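Long-range contacts in alginate lyase, family PL7 (Zobellia galactanivorans, PDB 4BE3), which cleaves alginate as an exolytic lyase of polysaccharide lyase family 7, probably acting on the poly(beta-D-mannuronate) chain: residues T51-I56 with A260-N265; L86-V91 with A296-K301. All blocks are in the same frame, centred on the assembly; numbering follows the deposited sequence.

Contact 1: residues T51-I56 with A260-N265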
loop_
_atom_site.group_PDB
_atom_site.type_symbol
_atom_site.label_atom_id
_atom_site.label_comp_id
_atom_site.label_asym_id
_atom_site.label_seq_id
_atom_site.Cartn_x
_atom_site.Cartn_y
_atom_site.Cartn_z
ATOM N N THR A 51 18.313 23.242 -1.304
ATOM C CA THR A 51 17.295 24.054 -1.973
ATOM C C THR A 51 17.386 25.523 -1.479
ATOM O O THR A 51 17.602 25.751 -0.290
ATOM C CB THR A 51 15.884 23.476 -1.670
ATOM O OG1 THR A 51 14.867 24.265 -2.276
ATOM C CG2 THR A 51 15.561 23.477 -0.106
ATOM N N PRO A 52 17.094 26.461 -2.346
ATOM C CA PRO A 52 17.207 27.865 -1.845
ATOM C C PRO A 52 15.928 28.247 -1.116
ATOM O O PRO A 52 14.932 27.474 -1.106
ATOM C CB PRO A 52 17.298 28.659 -3.227
ATOM C CG PRO A 52 16.357 27.824 -4.137
ATOM C CD PRO A 52 16.746 26.419 -3.781
ATOM N N ASN A 53 15.930 29.466 -0.530
ATOM C CA ASN A 53 14.735 29.932 0.099
ATOM C C ASN A 53 13.610 30.292 -0.905
ATOM O O ASN A 53 12.437 30.151 -0.617
ATOM C CB ASN A 53 15.161 31.294 0.830
ATOM C CG ASN A 53 15.945 31.067 2.142
ATOM O OD1 ASN A 53 16.178 29.928 2.595
ATOM N ND2 ASN A 53 16.377 32.246 2.763
ATOM N N SER A 54 14.030 30.723 -2.133
ATOM C CA SER A 54 13.040 31.052 -3.104
ATOM C C SER A 54 13.500 30.482 -4.479
ATOM O O SER A 54 14.466 30.967 -5.060
ATOM C CB SER A 54 12.848 32.604 -3.103
ATOM O OG SER A 54 12.046 32.939 -4.207
ATOM N N GLY A 55 12.957 29.302 -4.863
ATOM C CA GLY A 55 13.297 28.756 -6.265
ATOM C C GLY A 55 11.934 28.665 -6.942
ATOM O O GLY A 55 11.132 29.618 -6.862
ATOM N N ILE A 56 11.618 27.560 -7.579
ATOM C CA ILE A 56 10.281 27.373 -8.152
ATOM C C ILE A 56 9.478 26.387 -7.276
ATOM O O ILE A 56 9.967 25.280 -7.027
ATOM C CB ILE A 56 10.367 26.865 -9.661
ATOM C CG1 ILE A 56 10.904 28.065 -10.498
ATOM C CG2 ILE A 56 8.979 26.504 -10.152
ATOM C CD1 ILE A 56 12.418 28.071 -10.539
ATOM N N ALA A 260 14.682 18.002 1.663
ATOM C CA ALA A 260 14.823 19.349 2.244
ATOM C C ALA A 260 13.675 20.208 1.735
ATOM O O ALA A 260 13.729 20.724 0.618
ATOM C CB ALA A 260 16.165 19.924 1.846
ATOM N N TYR A 261 12.657 20.406 2.580
ATOM C CA TYR A 261 11.504 21.241 2.182
ATOM C C TYR A 261 11.739 22.494 3.022
ATOM O O TYR A 261 11.516 22.482 4.264
ATOM C CB TYR A 261 10.254 20.469 2.652
ATOM C CG TYR A 261 8.932 21.229 2.459
ATOM C CD1 TYR A 261 8.817 22.307 1.557
ATOM C CD2 TYR A 261 7.789 20.759 3.173
ATOM C CE1 TYR A 261 7.532 22.893 1.357
ATOM C CE2 TYR A 261 6.552 21.358 2.965
ATOM C CZ TYR A 261 6.449 22.376 2.090
ATOM O OH TYR A 261 5.189 22.935 1.919
ATOM N N ASN A 262 12.198 23.519 2.366
ATOM C CA ASN A 262 12.699 24.761 3.075
ATOM C C ASN A 262 11.529 25.501 3.614
ATOM O O ASN A 262 10.671 25.833 2.838
ATOM C CB ASN A 262 13.401 25.599 2.070
ATOM C CG ASN A 262 14.313 26.658 2.757
ATOM O OD1 ASN A 262 14.189 26.839 3.981
ATOM N ND2 ASN A 262 15.190 27.262 2.006
ATOM N N GLN A 263 11.468 25.810 4.940
ATOM C CA GLN A 263 10.301 26.582 5.339
ATOM C C GLN A 263 10.701 28.055 5.486
ATOM O O GLN A 263 9.845 28.849 5.870
ATOM C CB GLN A 263 9.938 26.184 6.773
ATOM C CG GLN A 263 9.720 24.646 6.853
ATOM C CD GLN A 263 8.501 24.230 6.038
ATOM O OE1 GLN A 263 8.672 23.520 4.941
ATOM N NE2 GLN A 263 7.339 24.556 6.453
ATOM N N THR A 264 11.901 28.418 5.065
ATOM C CA THR A 264 12.168 29.881 5.083
ATOM C C THR A 264 12.013 30.429 3.636
ATOM O O THR A 264 12.635 29.971 2.691
ATOM C CB THR A 264 13.672 30.097 5.509
ATOM O OG1 THR A 264 13.876 29.588 6.818
ATOM C CG2 THR A 264 13.903 31.678 5.657
ATOM N N ASN A 265 11.071 31.323 3.496
ATOM C CA ASN A 265 10.776 31.980 2.197
ATOM C C ASN A 265 10.990 33.467 2.310
ATOM O O ASN A 265 11.405 33.992 3.364
ATOM C CB ASN A 265 9.327 31.675 1.823
ATOM C CG ASN A 265 8.390 32.030 2.961
ATOM O OD1 ASN A 265 8.260 33.223 3.258
ATOM N ND2 ASN A 265 7.699 31.001 3.594
#
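Asn262 reaches across to 51-56 with its side-chain amide and meets two acceptors there. Its ND2 donates to Asn53 OD1 at 2.9 Å. This bond lies in the carbonyl plane of the Asn53 amide, on a lone pair, and the two amide planes stand 60° apart. The same nitrogen gives a second bond to the backbone, ND2 to Pro52 O at 3.1 Å. Here the donor sits above the carbonyl plane of Pro52, not on a lone pair. The Asn262 side chain leaves its strand toward 51-56, and with chi1 at -163° CG extends away from the backbone N, which places ND2 between its two acceptors.

The other end of this amide is used within its own segment. Asn262 OD1 accepts from Thr264 N at 3.0 Å, which makes an Asx turn where strand 260-262 ends. With an alanine here the amide is gone, and Asn53 OD1 and Pro52 O would probably lose their shared donor and Thr264 N its acceptor in the Asx turn.

Asn53 is also held at its other amide atom, since ND2 donates to Ser92 OG. Thr264 lies alongside Asn53, its CG2 3.8 Å from Asn53 ND2, while its own hydroxyl bonds to Tyr103 N. Asn265 ND2 bonds to Asn63 OD1 and Trp275 O.

Apolar contact comes from Thr51. Its CG2 touches Asn262 CB at 3.7 Å and packs against Ala260 CB at 4.1 Å. The contact joins the ends of strands 44-52 and 260-262, which belong to the two facing sheets of the PL7 beta-jelly-roll. All of its touching residues are buried. Both hydrogen bonds between the segments come from Asn262 ND2, so the polar link here rests on one side-chain amide, with Thr51 packed beside it.

Contact 2: residues L86-V91 with A296-K301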
loop_
_atom_site.group_PDB
_atom_site.type_symbol
_atom_site.label_atom_id
_atom_site.label_comp_id
_atom_site.label_asym_id
_atom_site.label_seq_id
_atom_site.Cartn_x
_atom_site.Cartn_y
_atom_site.Cartn_z
ATOM N N LEU A 86 20.059 11.070 9.128
ATOM C CA LEU A 86 20.394 12.282 8.330
ATOM C C LEU A 86 21.166 13.282 9.210
ATOM O O LEU A 86 21.276 13.031 10.410
ATOM C CB LEU A 86 19.060 12.986 7.870
ATOM C CG LEU A 86 18.178 13.499 9.083
ATOM C CD1 LEU A 86 17.468 14.765 8.593
ATOM C CD2 LEU A 86 17.101 12.455 9.428
ATOM N N LYS A 87 21.705 14.353 8.624
ATOM C CA LYS A 87 22.194 15.498 9.419
ATOM C C LYS A 87 21.832 16.677 8.622
ATOM O O LYS A 87 21.893 16.661 7.371
ATOM C CB LYS A 87 23.666 15.362 9.766
ATOM C CG LYS A 87 24.567 15.156 8.541
ATOM C CD LYS A 87 25.947 14.714 9.028
ATOM C CE LYS A 87 26.892 14.726 7.796
ATOM N NZ LYS A 87 28.207 14.309 8.390
ATOM N N VAL A 88 21.396 17.762 9.311
ATOM C CA VAL A 88 21.119 18.982 8.637
ATOM C C VAL A 88 22.385 19.743 8.608
ATOM O O VAL A 88 23.035 19.918 9.640
ATOM C CB VAL A 88 19.988 19.769 9.383
ATOM C CG1 VAL A 88 19.747 21.138 8.725
ATOM C CG2 VAL A 88 18.682 18.921 9.372
ATOM N N GLN A 89 22.728 20.255 7.393
ATOM C CA GLN A 89 24.031 20.939 7.174
ATOM C C GLN A 89 23.757 22.438 7.136
ATOM O O GLN A 89 24.694 23.172 7.356
ATOM C CB GLN A 89 24.699 20.546 5.858
ATOM C CG GLN A 89 25.085 19.031 5.931
ATOM C CD GLN A 89 26.261 18.765 6.885
ATOM O OE1 GLN A 89 26.222 19.145 8.006
ATOM N NE2 GLN A 89 27.301 18.055 6.433
ATOM N N HIS A 90 22.541 22.898 6.804
ATOM C CA HIS A 90 22.405 24.316 6.669
ATOM C C HIS A 90 20.933 24.682 6.706
ATOM O O HIS A 90 20.157 23.923 6.154
ATOM C CB HIS A 90 22.979 24.786 5.305
ATOM C CG HIS A 90 23.236 26.271 5.298
ATOM N ND1 HIS A 90 22.284 27.217 4.958
ATOM C CD2 HIS A 90 24.373 26.960 5.709
ATOM C CE1 HIS A 90 22.880 28.473 5.043
ATOM N NE2 HIS A 90 24.147 28.304 5.512
ATOM N N VAL A 91 20.529 25.786 7.423
ATOM C CA VAL A 91 19.198 26.380 7.285
ATOM C C VAL A 91 19.377 27.859 6.951
ATOM O O VAL A 91 20.501 28.369 7.016
ATOM C CB VAL A 91 18.384 26.299 8.607
ATOM C CG1 VAL A 91 17.977 24.799 8.902
ATOM C CG2 VAL A 91 19.234 26.887 9.770
ATOM N N ALA A 296 18.601 25.761 2.411
ATOM C CA ALA A 296 18.692 24.741 3.396
ATOM C C ALA A 296 19.356 23.545 2.716
ATOM O O ALA A 296 19.266 23.397 1.500
ATOM C CB ALA A 296 17.226 24.323 3.771
ATOM N N GLU A 297 20.002 22.713 3.501
ATOM C CA GLU A 297 20.705 21.610 2.932
ATOM C C GLU A 297 20.743 20.452 3.928
ATOM O O GLU A 297 21.072 20.645 5.119
ATOM C CB GLU A 297 22.181 22.079 2.681
ATOM C CG GLU A 297 23.023 20.868 2.061
ATOM C CD GLU A 297 24.433 21.299 1.699
ATOM O OE1 GLU A 297 24.610 22.538 1.411
ATOM O OE2 GLU A 297 25.398 20.467 1.685
ATOM N N VAL A 298 20.337 19.262 3.510
ATOM C CA VAL A 298 20.109 18.178 4.495
ATOM C C VAL A 298 20.762 16.918 3.790
ATOM O O VAL A 298 20.526 16.747 2.565
ATOM C CB VAL A 298 18.617 17.886 4.606
ATOM C CG1 VAL A 298 18.373 16.758 5.658
ATOM C CG2 VAL A 298 17.816 19.182 5.127
ATOM N N TRP A 299 21.507 16.138 4.565
ATOM C CA TRP A 299 22.185 14.965 4.003
ATOM C C TRP A 299 21.634 13.737 4.589
ATOM O O TRP A 299 21.406 13.675 5.790
ATOM C CB TRP A 299 23.635 15.039 4.387
ATOM C CG TRP A 299 24.434 16.105 3.736
ATOM C CD1 TRP A 299 24.025 17.288 3.029
ATOM C CD2 TRP A 299 25.856 16.144 3.738
ATOM N NE1 TRP A 299 25.139 17.989 2.628
ATOM C CE2 TRP A 299 26.258 17.356 3.044
ATOM C CE3 TRP A 299 26.851 15.291 4.286
ATOM C CZ2 TRP A 299 27.627 17.704 2.853
ATOM C CZ3 TRP A 299 28.226 15.650 4.088
ATOM C CH2 TRP A 299 28.585 16.845 3.437
ATOM N N PHE A 300 21.346 12.714 3.782
ATOM C CA PHE A 300 20.774 11.524 4.355
ATOM C C PHE A 300 21.697 10.397 4.098
ATOM O O PHE A 300 22.258 10.286 2.948
ATOM C CB PHE A 300 19.449 11.166 3.634
ATOM C CG PHE A 300 18.289 12.051 4.040
ATOM C CD1 PHE A 300 18.215 13.340 3.525
ATOM C CD2 PHE A 300 17.351 11.516 4.948
ATOM C CE1 PHE A 300 17.130 14.137 3.869
ATOM C CE2 PHE A 300 16.253 12.379 5.320
ATOM C CZ PHE A 300 16.239 13.671 4.823
ATOM N N LYS A 301 21.855 9.528 5.064
ATOM C CA LYS A 301 22.657 8.326 4.668
ATOM C C LYS A 301 21.765 7.080 4.619
ATOM O O LYS A 301 22.181 5.989 4.208
ATOM C CB LYS A 301 23.799 8.127 5.633
ATOM C CG LYS A 301 23.394 7.799 6.989
ATOM C CD LYS A 301 24.742 7.425 7.542
ATOM C CE LYS A 301 24.666 6.493 8.701
ATOM N NZ LYS A 301 25.914 6.746 9.497
#
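Lys87 and Trp299 form a hydrogen-bonded antiparallel pair, with Lys87 N to Trp299 O and Trp299 N to Lys87 O both at 2.9 Å. Leu86 with Phe300 and Val88 with Val298 are non-hydrogen-bonded pairs. Further along, Gln89 N and His90 N both donate to Glu297 O, and Glu297 N donates to His90 O. Two residues thus face one, a classic beta bulge that shifts the register by one.

Strands 80-90 and 295-306 are central neighbours in the seven-stranded antiparallel sheet of the jelly-roll, between strands 44-52 and 187-194.

CH-pi contacts mark both faces of this sheet. Gln89 CG sits over the five-membered ring of Trp299, 3.4 Å from its centroid and 7° off the normal. The Gln89 chain bends at chi2 (-71°), which carries NE2 over the same indole face, 3.2 Å above the plane and toward the rim. The Gln89 amide stands steeply to the ring, the planes 80° apart. On the face of Leu86 and Phe300, Leu86 CB lies over the phenyl ring, 3.9 Å from its centroid.

Apolar contact on that face adds Leu86 CD1 against Val298 CG1 at 3.7 Å. From strand 104-112 in the facing sheet, Val107 meets Leu86 and Val105 meets Val298.

Polar side chains gather on the Trp299 face. Trp299 NE1 donates to Glu297 OE2 at 2.7 Å, nearly in the ring plane, and this bond probably limits rotation of the indole. The extended Lys87 chain passes CE by Trp299 CE3 at 3.6 Å, and its NZ forms a salt bridge with Glu41.

How the contacts relate
From the N terminus, the chain first runs through 51-56, at the end of strand 44-52, and then through 86-91, at the end of strand 80-90. The long middle of the chain follows before it returns at 260-265, where contact 1 closes a loop of about 200 residues. It reaches 296-301 later, and contact 2 closes a loop of similar length. The two loops cross, because their segments alternate. Contact 1 ties one sheet to the other, while contact 2 pairs two strands within one. They touch directly: Thr51 O lies 2.9 Å from Ala296 N, a probable hydrogen bond, and Ala260 CB packs on Val298 CG2.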